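Local structure of probable dipeptidase (Pseudomonas aeruginosa, 3B40) at residues His234-Ala239 / Ala269-Leu274; Arg201-Asp204 / Ile208-Val211; Ser184-Gly189 / Gln213-Ala218. The protein probably hydrolyses dipeptides in a metal-dependent reaction, as a member of the membrane dipeptidase family (peptidase family M19). The protein carries 11 engineered substitutions. All blocks are in the same frame, centred on the assembly; numbering follows the deposited sequence.

Contact 1. Residues His234-Ala239 / Ala269-Leu274; sequences HSAPRA and AYLRPL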
ATOM      1  N   HIS A 234      -2.245   2.291  -2.278  1.00 11.10           N
ATOM      2  CA  HIS A 234      -3.079   1.229  -1.710  1.00 10.99           C
ATOM      3  C   HIS A 234      -4.133   1.837  -0.810  1.00 11.63           C
ATOM      4  O   HIS A 234      -3.872   2.041   0.403  1.00 12.34           O
ATOM      5  CB  HIS A 234      -2.241   0.171  -0.947  1.00 10.41           C
ATOM      6  CG  HIS A 234      -1.336   0.724   0.129  1.00  9.88           C
ATOM      7  ND1 HIS A 234      -0.520   1.817  -0.061  1.00 11.48           N
ATOM      8  CD2 HIS A 234      -1.069   0.281   1.385  1.00 10.44           C
ATOM      9  CE1 HIS A 234       0.195   2.039   1.033  1.00 13.53           C
ATOM     10  NE2 HIS A 234      -0.108   1.112   1.921  1.00 12.98           N
ATOM     11  N   SER A 235      -5.292   2.148  -1.397  1.00 11.88           N
ATOM     12  CA  SER A 235      -6.435   2.737  -0.660  1.00 12.59           C
ATOM     13  C   SER A 235      -7.770   2.147  -1.152  1.00 11.79           C
ATOM     14  O   SER A 235      -7.832   1.668  -2.278  1.00 12.21           O
ATOM     15  CB  SER A 235      -6.443   4.265  -0.834  1.00 12.52           C
ATOM     16  OG  SER A 235      -5.418   4.888  -0.057  1.00 14.76           O
ATOM     17  N   ALA A 236      -8.819   2.162  -0.318  1.00 11.40           N
ATOM     18  CA  ALA A 236     -10.186   1.752  -0.723  1.00 12.13           C
ATOM     19  C   ALA A 236     -11.177   2.885  -0.338  1.00 13.24           C
ATOM     20  O   ALA A 236     -10.788   3.787   0.442  1.00 13.90           O
ATOM     21  CB  ALA A 236     -10.577   0.417  -0.044  1.00 11.40           C
ATOM     22  N   PRO A 237     -12.418   2.887  -0.911  1.00 13.12           N
ATOM     23  CA  PRO A 237     -13.425   3.926  -0.567  1.00 13.23           C
ATOM     24  C   PRO A 237     -14.107   3.815   0.791  1.00 13.77           C
ATOM     25  O   PRO A 237     -14.496   2.702   1.233  1.00 12.59           O
ATOM     26  CB  PRO A 237     -14.511   3.786  -1.680  1.00 13.29           C
ATOM     27  CG  PRO A 237     -13.885   2.853  -2.751  1.00 14.55           C
ATOM     28  CD  PRO A 237     -12.898   1.995  -1.989  1.00 13.50           C
ATOM     29  N   ARG A 238     -14.379   4.969   1.403  1.00 12.79           N
ATOM     30  CA  ARG A 238     -15.151   4.939   2.636  1.00 13.75           C
ATOM     31  C   ARG A 238     -16.587   4.448   2.439  1.00 14.00           C
ATOM     32  O   ARG A 238     -17.220   3.972   3.384  1.00 13.36           O
ATOM     33  CB  ARG A 238     -15.184   6.306   3.280  1.00 15.08           C
ATOM     34  CG  ARG A 238     -13.866   6.725   3.814  1.00 16.96           C
ATOM     35  CD  ARG A 238     -14.126   7.323   5.127  1.00 22.44           C
ATOM     36  NE  ARG A 238     -13.281   8.460   5.350  1.00 25.62           N
ATOM     37  CZ  ARG A 238     -13.389   9.239   6.422  1.00 27.33           C
ATOM     38  NH1 ARG A 238     -12.569  10.264   6.567  1.00 25.73           N
ATOM     39  NH2 ARG A 238     -14.308   8.979   7.346  1.00 26.19           N
ATOM     40  N   ALA A 239     -17.094   4.581   1.217  1.00 14.81           N
ATOM     41  CA  ALA A 239     -18.437   4.119   0.882  1.00 15.46           C
ATOM     42  C   ALA A 239     -18.592   2.624   1.169  1.00 15.25           C
ATOM     43  O   ALA A 239     -19.672   2.176   1.442  1.00 14.98           O
ATOM     44  CB  ALA A 239     -18.741   4.392  -0.557  1.00 14.73           C
ATOM     45  N   ALA A 269     -10.392  -6.162   5.301  1.00 15.04           N
ATOM     46  CA  ALA A 269     -11.115  -5.315   6.274  1.00 16.10           C
ATOM     47  C   ALA A 269     -11.389  -3.880   5.831  1.00 15.80           C
ATOM     48  O   ALA A 269     -12.142  -3.162   6.512  1.00 16.02           O
ATOM     49  CB  ALA A 269     -10.400  -5.305   7.657  1.00 15.03           C
ATOM     50  N   TYR A 270     -10.785  -3.440   4.728  1.00 15.84           N
ATOM     51  CA  TYR A 270     -11.060  -2.104   4.216  1.00 15.17           C
ATOM     52  C   TYR A 270     -12.172  -2.202   3.165  1.00 15.41           C
ATOM     53  O   TYR A 270     -12.635  -1.164   2.644  1.00 13.73           O
ATOM     54  CB  TYR A 270      -9.849  -1.443   3.535  1.00 16.06           C
ATOM     55  CG  TYR A 270      -8.520  -1.271   4.282  1.00 16.09           C
ATOM     56  CD1 TYR A 270      -8.413  -1.377   5.672  1.00 14.99           C
ATOM     57  CD2 TYR A 270      -7.353  -0.965   3.548  1.00 17.53           C
ATOM     58  CE1 TYR A 270      -7.153  -1.229   6.311  1.00 15.87           C
ATOM     59  CE2 TYR A 270      -6.098  -0.794   4.173  1.00 16.69           C
ATOM     60  CZ  TYR A 270      -6.011  -0.944   5.542  1.00 17.21           C
ATOM     61  OH  TYR A 270      -4.782  -0.769   6.127  1.00 17.25           O
ATOM     62  N   LEU A 271     -12.595  -3.438   2.864  1.00 14.09           N
ATOM     63  CA  LEU A 271     -13.553  -3.712   1.788  1.00 14.71           C
ATOM     64  C   LEU A 271     -14.890  -4.239   2.288  1.00 15.46           C
ATOM     65  O   LEU A 271     -15.921  -4.019   1.660  1.00 16.25           O
ATOM     66  CB  LEU A 271     -12.968  -4.708   0.777  1.00 14.35           C
ATOM     67  CG  LEU A 271     -11.728  -4.276  -0.006  1.00 12.48           C
ATOM     68  CD1 LEU A 271     -11.103  -5.504  -0.709  1.00 12.72           C
ATOM     69  CD2 LEU A 271     -12.047  -3.149  -0.998  1.00 14.44           C
ATOM     70  N   ARG A 272     -14.851  -4.982   3.389  1.00 15.70           N
ATOM     71  CA  ARG A 272     -16.054  -5.457   4.061  1.00 16.54           C
ATOM     72  C   ARG A 272     -16.040  -5.053   5.547  1.00 16.15           C
ATOM     73  O   ARG A 272     -15.071  -5.371   6.239  1.00 16.19           O
ATOM     74  CB  ARG A 272     -16.121  -6.976   3.965  1.00 15.96           C
ATOM     75  CG  ARG A 272     -17.347  -7.565   4.636  1.00 19.50           C
ATOM     76  CD  ARG A 272     -17.275  -9.082   4.700  1.00 17.32           C
ATOM     77  NE  ARG A 272     -17.536  -9.681   3.405  1.00 21.16           N
ATOM     78  CZ  ARG A 272     -17.473 -10.985   3.167  1.00 22.32           C
ATOM     79  NH1 ARG A 272     -17.154 -11.804   4.155  1.00 22.90           N
ATOM     80  NH2 ARG A 272     -17.708 -11.469   1.941  1.00 23.24           N
ATOM     81  N   PRO A 273     -17.109  -4.376   6.034  1.00 16.55           N
ATOM     82  CA  PRO A 273     -17.246  -4.053   7.465  1.00 17.48           C
ATOM     83  C   PRO A 273     -17.254  -5.334   8.327  1.00 18.15           C
ATOM     84  O   PRO A 273     -17.806  -6.335   7.907  1.00 19.32           O
ATOM     85  CB  PRO A 273     -18.611  -3.344   7.564  1.00 17.49           C
ATOM     86  CG  PRO A 273     -19.014  -3.008   6.167  1.00 18.17           C
ATOM     87  CD  PRO A 273     -18.231  -3.863   5.220  1.00 16.63           C
ATOM     88  N   LEU A 274     -16.638  -5.299   9.503  1.00 18.53           N
ATOM     89  CA  LEU A 274     -16.563  -6.476  10.366  1.00 19.23           C
ATOM     90  C   LEU A 274     -17.956  -7.002  10.699  1.00 19.90           C
ATOM     91  O   LEU A 274     -18.870  -6.223  11.017  1.00 20.32           O
ATOM     92  CB  LEU A 274     -15.810  -6.151  11.661  1.00 18.98           C
ATOM     93  CG  LEU A 274     -14.329  -5.744  11.543  1.00 19.09           C
ATOM     94  CD1 LEU A 274     -13.772  -5.352  12.918  1.00 18.73           C
ATOM     95  CD2 LEU A 274     -13.449  -6.816  10.921  1.00 19.06           C
TER
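The methyl of A236 fits against the end of the short helix 268-271, where Y270 and L271 receive it. Three measurements define this tight part. A236 CB is 3.7 Å from the carbonyl oxygen Y270 O, 4.1 Å from Y270 CB, and 4.0 Å from L271 CD2. All are van der Waals approaches, and no hydrogen bond links the two segments, whose backbones are closest at A236 and Y270 (CA to CA 6.3 Å). L271 adds a smaller share than Y270, through CD2 alone: chi1 of -63° sets CG beside the backbone N, and chi2 of 167° sends CD1 off anti to CA, leaving CD2 turned to the methyl. The tyrosine meets the alanine through its CB rather than its ring: A236 CB to Y270 CD2 is already 5.0 Å, and the ring runs on to stack with F267. Y270 O is not left to the methyl alone, since N246 ND2 donates a hydrogen bond to it.

Past A236 the segments separate quickly. P237 CD is 5.3 Å from L271 CD2, and P237 packs instead on Y344 and T345 of helix 335-349, the helix that also meets L271 through A341. At R238 the gap is wider still, with CB 7.9 Å from Y270 O. A239 and P273 lie on the solvent side and take no part in the contact.

Upstream, S235 exchanges backbone hydrogen bonds with Q263 and V265, which fixes the departing chain beside strand 261-265. The contact therefore joins the exits of two adjacent parallel strands, 230-235 and 261-265, through the segments that follow each of them. This places it at the C-terminal rim of the parallel barrel, the TIM-type fold to which the M19 family belongs.

Contact 2. Residues Arg201-Asp204 / Ile208-Val211; sequences RLND and IIDV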
ATOM      1  N   ARG A 201      10.314  19.340  -3.073  1.00 12.50           N
ATOM      2  CA  ARG A 201      11.513  18.550  -3.396  1.00 12.36           C
ATOM      3  C   ARG A 201      11.188  17.325  -4.230  1.00 13.02           C
ATOM      4  O   ARG A 201      11.899  17.032  -5.180  1.00 12.64           O
ATOM      5  CB  ARG A 201      12.313  18.166  -2.138  1.00 12.39           C
ATOM      6  CG  ARG A 201      13.640  17.414  -2.395  1.00 13.02           C
ATOM      7  CD  ARG A 201      14.647  18.205  -3.228  1.00 14.65           C
ATOM      8  NE  ARG A 201      14.908  19.516  -2.658  1.00 15.21           N
ATOM      9  CZ  ARG A 201      15.737  19.750  -1.648  1.00 16.56           C
ATOM     10  NH1 ARG A 201      16.414  18.740  -1.075  1.00 12.98           N
ATOM     11  NH2 ARG A 201      15.872  21.007  -1.203  1.00 18.37           N
ATOM     12  N   LEU A 202      10.091  16.642  -3.898  1.00 12.99           N
ATOM     13  CA  LEU A 202       9.649  15.452  -4.656  1.00 14.41           C
ATOM     14  C   LEU A 202       9.220  15.815  -6.079  1.00 14.38           C
ATOM     15  O   LEU A 202       9.513  15.084  -7.056  1.00 14.32           O
ATOM     16  CB  LEU A 202       8.486  14.759  -3.909  1.00 13.23           C
ATOM     17  CG  LEU A 202       8.991  14.072  -2.620  1.00 16.27           C
ATOM     18  CD1 LEU A 202       7.866  13.635  -1.712  1.00 16.67           C
ATOM     19  CD2 LEU A 202       9.941  12.893  -2.895  1.00 15.26           C
ATOM     20  N   ASN A 203       8.496  16.931  -6.198  1.00 14.44           N
ATOM     21  CA  ASN A 203       8.122  17.423  -7.529  1.00 14.25           C
ATOM     22  C   ASN A 203       9.386  17.648  -8.373  1.00 14.04           C
ATOM     23  O   ASN A 203       9.435  17.208  -9.545  1.00 14.38           O
ATOM     24  CB  ASN A 203       7.340  18.746  -7.447  1.00 14.47           C
ATOM     25  CG  ASN A 203       5.861  18.581  -7.097  1.00 13.23           C
ATOM     26  OD1 ASN A 203       5.195  19.589  -6.874  1.00 11.94           O
ATOM     27  ND2 ASN A 203       5.344  17.341  -7.026  1.00 13.47           N
ATOM     28  N   ASP A 204      10.387  18.336  -7.791  1.00 13.05           N
ATOM     29  CA  ASP A 204      11.651  18.665  -8.464  1.00 13.01           C
ATOM     30  C   ASP A 204      12.411  17.411  -8.875  1.00 13.47           C
ATOM     31  O   ASP A 204      12.992  17.358  -9.951  1.00 13.11           O
ATOM     32  CB  ASP A 204      12.597  19.500  -7.558  1.00 13.19           C
ATOM     33  CG  ASP A 204      12.104  20.918  -7.334  1.00 13.89           C
ATOM     34  OD1 ASP A 204      11.227  21.357  -8.104  1.00 15.57           O
ATOM     35  OD2 ASP A 204      12.544  21.587  -6.348  1.00 12.97           O
ATOM     36  N   ILE A 208       7.053  10.218  -7.654  1.00 12.05           N
ATOM     37  CA  ILE A 208       5.610  10.198  -7.482  1.00 11.48           C
ATOM     38  C   ILE A 208       5.315  10.356  -5.994  1.00 11.89           C
ATOM     39  O   ILE A 208       5.859   9.603  -5.173  1.00 12.02           O
ATOM     40  CB  ILE A 208       4.961   8.863  -7.966  1.00 10.94           C
ATOM     41  CG1 ILE A 208       5.238   8.588  -9.454  1.00 11.61           C
ATOM     42  CG2 ILE A 208       3.432   8.892  -7.732  1.00  9.21           C
ATOM     43  CD1 ILE A 208       5.100   7.102  -9.842  1.00 10.17           C
ATOM     44  N   ILE A 209       4.479  11.328  -5.649  1.00 11.20           N
ATOM     45  CA  ILE A 209       3.968  11.425  -4.270  1.00 10.58           C
ATOM     46  C   ILE A 209       2.792  10.481  -4.026  1.00 11.11           C
ATOM     47  O   ILE A 209       1.795  10.509  -4.769  1.00 11.56           O
ATOM     48  CB  ILE A 209       3.561  12.875  -3.886  1.00 10.61           C
ATOM     49  CG1 ILE A 209       4.764  13.829  -4.004  1.00 10.09           C
ATOM     50  CG2 ILE A 209       2.932  12.875  -2.429  1.00  8.62           C
ATOM     51  CD1 ILE A 209       4.387  15.309  -4.112  1.00 10.91           C
ATOM     52  N   ASP A 210       2.913   9.665  -2.977  1.00 11.64           N
ATOM     53  CA  ASP A 210       1.916   8.646  -2.601  1.00 12.55           C
ATOM     54  C   ASP A 210       1.175   9.087  -1.328  1.00 13.35           C
ATOM     55  O   ASP A 210       1.806   9.327  -0.295  1.00 13.59           O
ATOM     56  CB  ASP A 210       2.630   7.305  -2.398  1.00 13.10           C
ATOM     57  CG  ASP A 210       1.702   6.176  -1.949  1.00 15.54           C
ATOM     58  OD1 ASP A 210       0.454   6.329  -1.948  1.00  9.34           O
ATOM     59  OD2 ASP A 210       2.258   5.114  -1.586  1.00 14.84           O
ATOM     60  N   VAL A 211      -0.151   9.236  -1.423  1.00 12.23           N
ATOM     61  CA  VAL A 211      -0.924   9.726  -0.315  1.00 13.20           C
ATOM     62  C   VAL A 211      -1.629   8.639   0.514  1.00 12.79           C
ATOM     63  O   VAL A 211      -2.265   8.968   1.500  1.00 12.67           O
ATOM     64  CB  VAL A 211      -1.952  10.831  -0.746  1.00 12.45           C
ATOM     65  CG1 VAL A 211      -1.217  11.978  -1.461  1.00 11.68           C
ATOM     66  CG2 VAL A 211      -3.031  10.229  -1.625  1.00 14.09           C
TER
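L202 and I209 meet within a beta-alpha-beta crossover of the barrel: strand 160-162 leads through helix 193-205 to strand 208-210, its parallel neighbour in the sheet. The two side chains cross obliquely. I209 CG1 is the central atom, lying 3.8 Å from L202 CB and 3.9 Å from L202 CD1, so the leucine offers both its root and one branch to the same methylene. I209 reaches the helix because CG1 is anti to the carbonyl carbon (chi1 -60°) and chi2 of 160° carries CD1 onward. V222 of helix 216-225 also packs on I209, while L202 touches F161 and F163, which places the pair in a buried layer between the strands and the surrounding helices.

I208, the preceding strand residue, has its CB directed away from helix 193-205 and packs on F400, W404 and V407 of helix 389-409.

N203 completes the contact from another direction. Its CB leaves the helix away from the strand, yet its amide nitrogen comes back to the tip of I209, with the methyl beyond the nitrogen and obliquely off the amide plane, and the two side chains approach each other at a slant. That amide is held at both ends by the segment after helix 216-225: OD1 accepts from R227 N, and ND2 is hydrogen-bonded to S226 OG. With its rotation fixed in this way, N203 ND2 rests 3.7 Å from I209 CD1, the methyl that also lies 4.1 Å from L202 CB.

Contact 3. Residues Ser184-Gly189 / Gln213-Ala218; sequences SPDALG and QMSTKA. Engineered in segment 184-189: S184 (natural residue Thr), P185 (natural residue Ala).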
ATOM      1  N   SER A 184      -1.152  12.072  18.915  1.00 16.61           N
ATOM      2  CA  SER A 184      -2.433  12.781  18.929  1.00 17.12           C
ATOM      3  C   SER A 184      -2.946  12.937  17.502  1.00 17.43           C
ATOM      4  O   SER A 184      -2.153  13.233  16.594  1.00 18.03           O
ATOM      5  CB  SER A 184      -2.287  14.172  19.594  1.00 17.45           C
ATOM      6  OG  SER A 184      -2.230  14.028  21.008  1.00 16.63           O
ATOM      7  N   PRO A 185      -4.265  12.781  17.291  1.00 17.35           N
ATOM      8  CA  PRO A 185      -4.808  12.912  15.930  1.00 17.73           C
ATOM      9  C   PRO A 185      -4.498  14.297  15.347  1.00 18.03           C
ATOM     10  O   PRO A 185      -4.558  15.306  16.060  1.00 17.55           O
ATOM     11  CB  PRO A 185      -6.326  12.735  16.136  1.00 17.76           C
ATOM     12  CG  PRO A 185      -6.541  13.030  17.588  1.00 17.18           C
ATOM     13  CD  PRO A 185      -5.330  12.520  18.278  1.00 17.07           C
ATOM     14  N   ASP A 186      -4.133  14.333  14.069  1.00 17.40           N
ATOM     15  CA  ASP A 186      -3.859  15.585  13.384  1.00 17.52           C
ATOM     16  C   ASP A 186      -2.876  16.513  14.132  1.00 16.49           C
ATOM     17  O   ASP A 186      -3.060  17.704  14.102  1.00 16.34           O
ATOM     18  CB  ASP A 186      -5.162  16.337  13.085  1.00 18.85           C
ATOM     19  CG  ASP A 186      -6.188  15.485  12.352  1.00 20.63           C
ATOM     20  OD1 ASP A 186      -5.878  14.986  11.242  1.00 23.33           O
ATOM     21  OD2 ASP A 186      -7.310  15.347  12.876  1.00 21.70           O
ATOM     22  N   ALA A 187      -1.820  15.957  14.739  1.00 15.63           N
ATOM     23  CA  ALA A 187      -0.868  16.708  15.571  1.00 15.03           C
ATOM     24  C   ALA A 187      -0.249  17.910  14.865  1.00 14.61           C
ATOM     25  O   ALA A 187      -0.132  18.992  15.442  1.00 13.11           O
ATOM     26  CB  ALA A 187       0.240  15.775  16.109  1.00 14.94           C
ATOM     27  N   LEU A 188       0.168  17.706  13.618  1.00 14.76           N
ATOM     28  CA  LEU A 188       0.721  18.768  12.780  1.00 13.96           C
ATOM     29  C   LEU A 188      -0.297  19.685  12.114  1.00 14.15           C
ATOM     30  O   LEU A 188       0.090  20.717  11.528  1.00 14.67           O
ATOM     31  CB  LEU A 188       1.600  18.143  11.667  1.00 14.04           C
ATOM     32  CG  LEU A 188       2.848  17.378  12.156  1.00 14.60           C
ATOM     33  CD1 LEU A 188       3.540  16.723  10.970  1.00 14.05           C
ATOM     34  CD2 LEU A 188       3.800  18.339  12.923  1.00 17.70           C
ATOM     35  N   GLY A 189      -1.571  19.293  12.101  1.00 13.97           N
ATOM     36  CA  GLY A 189      -2.536  19.938  11.196  1.00 13.68           C
ATOM     37  C   GLY A 189      -2.383  19.579   9.710  1.00 14.08           C
ATOM     38  O   GLY A 189      -2.831  20.321   8.822  1.00 12.84           O
ATOM     39  N   GLN A 213      -2.285   6.243   3.413  1.00 12.34           N
ATOM     40  CA  GLN A 213      -1.853   6.209   4.835  1.00 12.18           C
ATOM     41  C   GLN A 213      -1.815   7.598   5.524  1.00 12.43           C
ATOM     42  O   GLN A 213      -1.824   7.694   6.753  1.00 12.51           O
ATOM     43  CB  GLN A 213      -0.509   5.483   5.030  1.00 12.98           C
ATOM     44  CG  GLN A 213      -0.372   4.017   4.450  1.00 13.22           C
ATOM     45  CD  GLN A 213      -0.575   2.897   5.442  1.00 13.44           C
ATOM     46  OE1 GLN A 213      -0.827   3.133   6.627  1.00 16.17           O
ATOM     47  NE2 GLN A 213      -0.452   1.624   4.959  1.00 13.75           N
ATOM     48  N   MET A 214      -1.730   8.658   4.720  1.00 11.69           N
ATOM     49  CA  MET A 214      -1.655  10.039   5.186  1.00 12.02           C
ATOM     50  C   MET A 214      -3.021  10.500   5.712  1.00 12.23           C
ATOM     51  O   MET A 214      -4.045  10.112   5.174  1.00 12.82           O
ATOM     52  CB  MET A 214      -1.252  10.945   4.000  1.00 11.26           C
ATOM     53  CG  MET A 214       0.238  10.776   3.557  1.00 13.95           C
ATOM     54  SD  MET A 214       0.816  11.850   2.193  1.00 11.86           S
ATOM     55  CE  MET A 214       1.078  13.410   3.003  1.00 18.10           C
ATOM     56  N   SER A 215      -3.035  11.354   6.738  1.00 13.16           N
ATOM     57  CA  SER A 215      -4.268  11.977   7.227  1.00 12.94           C
ATOM     58  C   SER A 215      -4.957  12.779   6.096  1.00 13.13           C
ATOM     59  O   SER A 215      -4.329  13.108   5.055  1.00 13.98           O
ATOM     60  CB  SER A 215      -3.959  12.885   8.431  1.00 13.78           C
ATOM     61  OG  SER A 215      -3.484  14.130   7.982  1.00 12.86           O
ATOM     62  N   THR A 216      -6.235  13.074   6.281  1.00 12.86           N
ATOM     63  CA  THR A 216      -6.999  13.859   5.305  1.00 13.04           C
ATOM     64  C   THR A 216      -6.453  15.253   5.075  1.00 12.61           C
ATOM     65  O   THR A 216      -6.335  15.685   3.925  1.00 12.13           O
ATOM     66  CB  THR A 216      -8.487  13.921   5.671  1.00 13.34           C
ATOM     67  OG1 THR A 216      -9.012  12.587   5.552  1.00 15.06           O
ATOM     68  CG2 THR A 216      -9.267  14.857   4.690  1.00 11.65           C
ATOM     69  N   LYS A 217      -6.104  15.945   6.152  1.00 12.55           N
ATOM     70  CA  LYS A 217      -5.502  17.273   6.018  1.00 13.46           C
ATOM     71  C   LYS A 217      -4.165  17.274   5.301  1.00 13.33           C
ATOM     72  O   LYS A 217      -3.858  18.227   4.584  1.00 13.77           O
ATOM     73  CB  LYS A 217      -5.338  17.941   7.382  1.00 13.59           C
ATOM     74  CG  LYS A 217      -6.655  18.453   7.952  1.00 16.17           C
ATOM     75  CD  LYS A 217      -6.467  18.824   9.436  1.00 20.07           C
ATOM     76  CE  LYS A 217      -7.825  19.043  10.121  1.00 24.70           C
ATOM     77  NZ  LYS A 217      -8.624  20.098   9.415  1.00 26.88           N
ATOM     78  N   ALA A 218      -3.372  16.224   5.496  1.00 13.07           N
ATOM     79  CA  ALA A 218      -2.051  16.159   4.881  1.00 12.54           C
ATOM     80  C   ALA A 218      -2.220  15.903   3.392  1.00 13.06           C
ATOM     81  O   ALA A 218      -1.531  16.512   2.582  1.00 11.52           O
ATOM     82  CB  ALA A 218      -1.234  15.090   5.508  1.00 12.47           C
TER
HETATM   83  O   HOH W   1      -3.794  15.895   9.884  1.00 17.73           O
HETATM   84  O   HOH W   2      -7.211  14.925   8.960  1.00 21.34           O
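D186 OD1 accepts two water hydrogen bonds, each 2.6 Å long, and through them grips the start of helix 216-225. The waters leave the oxygen at about 88° to one another and serve different groups. Water 1 accepts from the S215 hydroxyl, with OG to water 2.6 Å. Water 2 accepts from the backbone N-H of K217, with N to water 3.2 Å. D186 OD1 is 4.1 Å from S215 OG, too far for a direct hydrogen bond, so the coupling of the acid to the helix runs through water.

S215 is the N-cap. Its OG, set between its own backbone N and carbonyl carbon (chi1 81°), accepts from A218 N at 3.3 Å and 151°. The hydroxyl thus gives its proton to water 1 while capping the helix. A carboxylate beyond the waters probably finds favourable electrostatics in the N-H groups at this helix end.

A second patch lies at G189, whose carbonyl oxygen comes 3.7 Å from K217 CB and is hydrogen-bonded to Q221 NE2 one turn further on. The K217 chain passes alongside that carbonyl, but its ammonium does not reach the acid, D186 OD2 to K217 NZ being 6.0 Å.

Two overlapping turns present these groups: a type II turn from S184 to A187, containing the engineered S184 and P185, and a type I turn from D186 to G189. D173 ties both sides together, its OD1 bonding L188 N and its backbone pairing with S215. The arrangement is a serine N-cap linked by water to a neighbouring loop, at the point where a beta/alpha barrel passes from a strand into its following helix.

How the contacts relate
The three contacts follow one run of the barrel. Contact 2 involves strand 208-210, contact 3 the start of the helix after it, and contact 1 the exit of the next strand, 230-235. Contacts 2 and 3 have centres about 18 Å apart and adjoin in sequence. Contacts 1 and 3, about 19 Å apart between centres, touch through H234 NE2 and Q213 NE2 at 3.1 Å, a probable hydrogen bond. Contacts 1 and 2 are separated by about 25 Å between centres and about 5 Å between nearest atoms. None of the residues H14, E17, E20, D89, H93 and D389, which bind metal ions here, belongs to these segments.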